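Local coordinates for hypothetical protein, similar to alpha-acetolactate decarboxylase (Staphylococcus aureus subsp. aureus, PDB 1XV2), which probably catalyses the decarboxylation of alpha-acetolactate to acetoin at a site that holds a zinc ion, at residues Ile28-Leu42 and Glu48-Asn60. Numbering follows the deposited sequence.
Sequences INELLEHGNLGIATL and EVIFLDGKAYHAN
Val49 O is gripped by three groups: Ala40 N donates to it at 3.0 Å, from above the carbonyl plane; Ile39 CA adds a CA-H...O contact at 3.3 Å; and ND1 of His178, a zinc ligand, hydrogen-bonds to it as well. One backbone carbonyl thus shows how a hairpin can serve as second shell to a metal site, probably helping to fix how the imidazole is turned. Two hydrogen-bonded antiparallel pairs, Gly38 with Phe51 and Ala40 with Val49, flank the non-hydrogen-bonded pair Ile39-Ile50, and Phe51 N to Gly38 O is short at 2.7 Å. Beyond them Asn36 O takes Gly54 N on a lone pair, in the carbonyl plane, tying the strand entry to the type I' turn that joins strands 48-52 and 55-59.

The Phe51 ring is packed between the sheet and helix 28-32. With CG anti to the carbonyl carbon (chi1 -69°), its ring brings one edge in plane against Gly38 CA, where the absence of a side chain makes room. Val49 CG1 lies over one face, off toward the rim, while Ile28 CD1 meets Phe51 CE1 at 4.0 Å, and Leu31 CB and Leu32 CD2 approach the same ring at CZ and CD1 respectively. Farther along, Leu42 CD1 sits squarely over the His58 ring, 3.5 Å from its centroid and 12° off the normal, a CH-pi contact; His58 NE2 is hydrogen-bonded to Asp46 O.

Glu48, its nearest side-chain atom about 4 Å from the zinc ion, has an OE2 that forms a salt bridge with Arg127 and accepts a hydrogen bond from Met129 N. Within the mixed sheet, strands 37-42 and 48-52 lie between strands 77-80 and 55-59; helix 28-32 packs on the Phe51 side, while Ile39 and Ile50 face strand 174-181, which carries zinc ligands His176 and His178.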
loop_
_atom_site.group_PDB
_atom_site.type_symbol
_atom_site.label_atom_id
_atom_site.label_comp_id
_atom_site.label_asym_id
_atom_site.label_seq_id
_atom_site.Cartn_x
_atom_site.Cartn_y
_atom_site.Cartn_z
ATOM N N ILE A 28 -1.913 -12.642 -17.538
ATOM C CA ILE A 28 -0.871 -13.476 -16.938
ATOM C C ILE A 28 0.490 -13.035 -17.471
ATOM O O ILE A 28 1.442 -12.866 -16.709
ATOM C CB ILE A 28 -1.071 -14.972 -17.278
ATOM C CG1 ILE A 28 -2.212 -15.552 -16.443
ATOM C CG2 ILE A 28 0.226 -15.744 -17.029
ATOM C CD1 ILE A 28 -1.916 -15.607 -14.947
ATOM N N ASN A 29 0.568 -12.849 -18.787
ATOM C CA ASN A 29 1.799 -12.418 -19.441
ATOM C C ASN A 29 2.282 -11.079 -18.891
ATOM O O ASN A 29 3.482 -10.873 -18.708
ATOM C CB ASN A 29 1.585 -12.298 -20.958
ATOM C CG ASN A 29 1.494 -13.650 -21.651
ATOM O OD1 ASN A 29 1.098 -13.734 -22.814
ATOM N ND2 ASN A 29 1.871 -14.710 -20.947
ATOM N N GLU A 30 1.349 -10.169 -18.631
ATOM C CA GLU A 30 1.708 -8.859 -18.101
ATOM C C GLU A 30 2.295 -8.994 -16.694
ATOM O O GLU A 30 3.231 -8.281 -16.327
ATOM C CB GLU A 30 0.480 -7.942 -18.077
ATOM C CG GLU A 30 -0.208 -7.819 -19.433
ATOM C CD GLU A 30 -1.395 -6.875 -19.417
ATOM O OE1 GLU A 30 -2.212 -6.947 -18.474
ATOM O OE2 GLU A 30 -1.516 -6.066 -20.361
ATOM N N LEU A 31 1.744 -9.914 -15.909
ATOM C CA LEU A 31 2.232 -10.141 -14.553
ATOM C C LEU A 31 3.644 -10.730 -14.576
ATOM O O LEU A 31 4.511 -10.322 -13.804
ATOM C CB LEU A 31 1.285 -11.082 -13.803
ATOM C CG LEU A 31 0.332 -10.417 -12.807
ATOM C CD1 LEU A 31 1.126 -9.897 -11.615
ATOM C CD2 LEU A 31 -0.425 -9.286 -13.478
ATOM N N LEU A 32 3.868 -11.687 -15.471
ATOM C CA LEU A 32 5.166 -12.329 -15.590
ATOM C C LEU A 32 6.269 -11.335 -15.927
ATOM O O LEU A 32 7.447 -11.602 -15.692
ATOM C CB LEU A 32 5.109 -13.436 -16.642
ATOM C CG LEU A 32 4.448 -14.731 -16.163
ATOM C CD1 LEU A 32 4.389 -15.741 -17.295
ATOM C CD2 LEU A 32 5.247 -15.294 -14.992
ATOM N N GLU A 33 5.889 -10.187 -16.477
ATOM C CA GLU A 33 6.867 -9.161 -16.812
ATOM C C GLU A 33 7.474 -8.599 -15.530
ATOM O O GLU A 33 8.594 -8.082 -15.539
ATOM C CB GLU A 33 6.216 -8.024 -17.611
ATOM C CG GLU A 33 5.873 -8.366 -19.058
ATOM C CD GLU A 33 7.094 -8.770 -19.876
ATOM O OE1 GLU A 33 7.552 -9.928 -19.743
ATOM O OE2 GLU A 33 7.603 -7.925 -20.649
ATOM N N HIS A 34 6.736 -8.710 -14.427
ATOM C CA HIS A 34 7.204 -8.199 -13.144
ATOM C C HIS A 34 7.775 -9.255 -12.197
ATOM O O HIS A 34 8.276 -8.916 -11.129
ATOM C CB HIS A 34 6.078 -7.454 -12.418
ATOM C CG HIS A 34 5.599 -6.228 -13.132
ATOM N ND1 HIS A 34 4.667 -6.273 -14.148
ATOM C CD2 HIS A 34 5.919 -4.922 -12.973
ATOM C CE1 HIS A 34 4.433 -5.047 -14.581
ATOM N NE2 HIS A 34 5.179 -4.209 -13.885
ATOM N N GLY A 35 7.705 -10.528 -12.572
ATOM C CA GLY A 35 8.239 -11.550 -11.688
ATOM C C GLY A 35 8.230 -12.971 -12.208
ATOM O O GLY A 35 7.824 -13.233 -13.342
ATOM N N ASN A 36 8.683 -13.891 -11.359
ATOM C CA ASN A 36 8.746 -15.309 -11.691
ATOM C C ASN A 36 8.238 -16.182 -10.544
ATOM O O ASN A 36 8.178 -17.407 -10.662
ATOM C CB ASN A 36 10.183 -15.706 -12.027
ATOM C CG ASN A 36 11.174 -15.227 -10.988
ATOM O OD1 ASN A 36 10.960 -15.384 -9.787
ATOM N ND2 ASN A 36 12.274 -14.644 -11.448
ATOM N N LEU A 37 7.877 -15.546 -9.435
ATOM C CA LEU A 37 7.366 -16.265 -8.275
ATOM C C LEU A 37 6.241 -15.474 -7.627
ATOM O O LEU A 37 6.400 -14.292 -7.320
ATOM C CB LEU A 37 8.487 -16.501 -7.257
ATOM C CG LEU A 37 8.093 -17.177 -5.940
ATOM C CD1 LEU A 37 9.287 -17.926 -5.375
ATOM C CD2 LEU A 37 7.583 -16.137 -4.954
ATOM N N GLY A 38 5.102 -16.129 -7.420
ATOM C CA GLY A 38 3.977 -15.444 -6.814
ATOM C C GLY A 38 2.688 -16.241 -6.783
ATOM O O GLY A 38 2.665 -17.446 -7.039
ATOM N N ILE A 39 1.604 -15.542 -6.478
ATOM C CA ILE A 39 0.292 -16.153 -6.374
ATOM C C ILE A 39 -0.758 -15.235 -6.983
ATOM O O ILE A 39 -0.542 -14.032 -7.114
ATOM C CB ILE A 39 -0.074 -16.378 -4.901
ATOM C CG1 ILE A 39 -0.123 -15.026 -4.181
ATOM C CG2 ILE A 39 0.958 -17.277 -4.242
ATOM C CD1 ILE A 39 -0.358 -15.122 -2.695
ATOM N N ALA A 40 -1.902 -15.809 -7.333
ATOM C CA ALA A 40 -2.995 -15.041 -7.913
ATOM C C ALA A 40 -4.208 -15.934 -8.125
ATOM O O ALA A 40 -4.304 -17.027 -7.566
ATOM C CB ALA A 40 -2.556 -14.424 -9.249
ATOM N N THR A 41 -5.141 -15.443 -8.928
ATOM C CA THR A 41 -6.340 -16.182 -9.271
ATOM C C THR A 41 -6.807 -15.620 -10.609
ATOM O O THR A 41 -6.258 -14.622 -11.086
ATOM C CB THR A 41 -7.436 -16.027 -8.202
ATOM O OG1 THR A 41 -8.607 -16.743 -8.621
ATOM C CG2 THR A 41 -7.770 -14.557 -7.969
ATOM N N LEU A 42 -7.794 -16.258 -11.225
ATOM C CA LEU A 42 -8.281 -15.791 -12.520
ATOM C C LEU A 42 -9.585 -15.014 -12.415
ATOM O O LEU A 42 -10.139 -14.855 -11.331
ATOM C CB LEU A 42 -8.469 -16.981 -13.465
ATOM C CG LEU A 42 -7.228 -17.843 -13.712
ATOM C CD1 LEU A 42 -7.572 -18.941 -14.699
ATOM C CD2 LEU A 42 -6.089 -16.982 -14.245
ATOM N N GLU A 48 -6.741 -21.175 -8.360
ATOM C CA GLU A 48 -5.526 -20.724 -7.710
ATOM C C GLU A 48 -4.370 -20.637 -8.686
ATOM O O GLU A 48 -4.025 -21.624 -9.331
ATOM C CB GLU A 48 -5.159 -21.717 -6.609
ATOM C CG GLU A 48 -6.310 -22.081 -5.687
ATOM C CD GLU A 48 -6.786 -20.899 -4.869
ATOM O OE1 GLU A 48 -6.049 -19.893 -4.814
ATOM O OE2 GLU A 48 -7.886 -20.981 -4.278
ATOM N N VAL A 49 -3.763 -19.459 -8.786
ATOM C CA VAL A 49 -2.626 -19.285 -9.673
ATOM C C VAL A 49 -1.338 -19.352 -8.862
ATOM O O VAL A 49 -1.229 -18.734 -7.805
ATOM C CB VAL A 49 -2.670 -17.923 -10.399
ATOM C CG1 VAL A 49 -1.432 -17.755 -11.270
ATOM C CG2 VAL A 49 -3.929 -17.829 -11.247
ATOM N N ILE A 50 -0.373 -20.124 -9.345
ATOM C CA ILE A 50 0.916 -20.228 -8.678
ATOM C C ILE A 50 1.998 -19.872 -9.692
ATOM O O ILE A 50 2.137 -20.540 -10.718
ATOM C CB ILE A 50 1.216 -21.663 -8.159
ATOM C CG1 ILE A 50 0.094 -22.160 -7.250
ATOM C CG2 ILE A 50 2.536 -21.667 -7.399
ATOM C CD1 ILE A 50 -1.105 -22.715 -7.995
ATOM N N PHE A 51 2.741 -18.804 -9.422
ATOM C CA PHE A 51 3.828 -18.400 -10.305
ATOM C C PHE A 51 5.067 -19.107 -9.771
ATOM O O PHE A 51 5.533 -18.810 -8.671
ATOM C CB PHE A 51 4.028 -16.885 -10.271
ATOM C CG PHE A 51 2.900 -16.105 -10.899
ATOM C CD1 PHE A 51 2.566 -16.291 -12.237
ATOM C CD2 PHE A 51 2.183 -15.176 -10.153
ATOM C CE1 PHE A 51 1.532 -15.562 -12.826
ATOM C CE2 PHE A 51 1.146 -14.441 -10.735
ATOM C CZ PHE A 51 0.821 -14.637 -12.073
ATOM N N LEU A 52 5.586 -20.053 -10.546
ATOM C CA LEU A 52 6.750 -20.821 -10.125
ATOM C C LEU A 52 7.781 -20.963 -11.239
ATOM O O LEU A 52 7.484 -21.498 -12.307
ATOM C CB LEU A 52 6.300 -22.205 -9.655
ATOM C CG LEU A 52 7.347 -23.082 -8.972
ATOM C CD1 LEU A 52 7.854 -22.391 -7.712
ATOM C CD2 LEU A 52 6.729 -24.433 -8.637
ATOM N N ASP A 53 8.992 -20.486 -10.977
ATOM C CA ASP A 53 10.075 -20.555 -11.948
ATOM C C ASP A 53 9.679 -19.922 -13.283
ATOM O O ASP A 53 9.910 -20.500 -14.345
ATOM C CB ASP A 53 10.489 -22.011 -12.184
ATOM C CG ASP A 53 11.068 -22.672 -10.944
ATOM O OD1 ASP A 53 12.009 -22.112 -10.342
ATOM O OD2 ASP A 53 10.587 -23.765 -10.578
ATOM N N GLY A 54 9.073 -18.740 -13.224
ATOM C CA GLY A 54 8.671 -18.047 -14.435
ATOM C C GLY A 54 7.490 -18.649 -15.173
ATOM O O GLY A 54 7.059 -18.113 -16.193
ATOM N N LYS A 55 6.966 -19.763 -14.674
ATOM C CA LYS A 55 5.824 -20.409 -15.309
ATOM C C LYS A 55 4.565 -20.101 -14.504
ATOM O O LYS A 55 4.638 -19.853 -13.302
ATOM C CB LYS A 55 6.042 -21.923 -15.378
ATOM C CG LYS A 55 7.423 -22.334 -15.880
ATOM C CD LYS A 55 7.719 -21.775 -17.263
ATOM C CE LYS A 55 6.757 -22.333 -18.302
ATOM N NZ LYS A 55 6.821 -23.821 -18.388
ATOM N N ALA A 56 3.412 -20.116 -15.165
ATOM C CA ALA A 56 2.152 -19.828 -14.491
ATOM C C ALA A 56 1.249 -21.052 -14.503
ATOM O O ALA A 56 0.857 -21.528 -15.561
ATOM C CB ALA A 56 1.455 -18.653 -15.170
ATOM N N TYR A 57 0.921 -21.555 -13.318
ATOM C CA TYR A 57 0.071 -22.733 -13.188
ATOM C C TYR A 57 -1.296 -22.398 -12.602
ATOM O O TYR A 57 -1.452 -21.417 -11.870
ATOM C CB TYR A 57 0.764 -23.773 -12.302
ATOM C CG TYR A 57 2.108 -24.217 -12.831
ATOM C CD1 TYR A 57 2.198 -25.061 -13.938
ATOM C CD2 TYR A 57 3.291 -23.760 -12.253
ATOM C CE1 TYR A 57 3.431 -25.435 -14.459
ATOM C CE2 TYR A 57 4.533 -24.128 -12.766
ATOM C CZ TYR A 57 4.593 -24.966 -13.870
ATOM O OH TYR A 57 5.813 -25.330 -14.393
ATOM N N HIS A 58 -2.286 -23.226 -12.919
ATOM C CA HIS A 58 -3.631 -23.007 -12.416
ATOM C C HIS A 58 -4.299 -24.282 -11.924
ATOM O O HIS A 58 -4.377 -25.281 -12.645
ATOM C CB HIS A 58 -4.503 -22.366 -13.498
ATOM C CG HIS A 58 -5.874 -21.997 -13.025
ATOM N ND1 HIS A 58 -7.017 -22.591 -13.513
ATOM C CD2 HIS A 58 -6.283 -21.093 -12.103
ATOM C CE1 HIS A 58 -8.072 -22.068 -12.916
ATOM N NE2 HIS A 58 -7.654 -21.157 -12.054
ATOM N N ALA A 59 -4.779 -24.235 -10.685
ATOM C CA ALA A 59 -5.469 -25.363 -10.073
ATOM C C ALA A 59 -6.891 -24.893 -9.797
ATOM O O ALA A 59 -7.091 -23.923 -9.065
ATOM C CB ALA A 59 -4.776 -25.760 -8.773
ATOM N N ASN A 60 -7.880 -25.559 -10.386
ATOM C CA ASN A 60 -9.256 -25.139 -10.172
ATOM C C ASN A 60 -10.068 -26.065 -9.286
ATOM O O ASN A 60 -9.582 -27.096 -8.815
ATOM C CB ASN A 60 -9.991 -24.941 -11.509
ATOM C CG ASN A 60 -10.168 -26.234 -12.289
ATOM O OD1 ASN A 60 -10.415 -27.293 -11.716
ATOM N ND2 ASN A 60 -10.063 -26.144 -13.610
#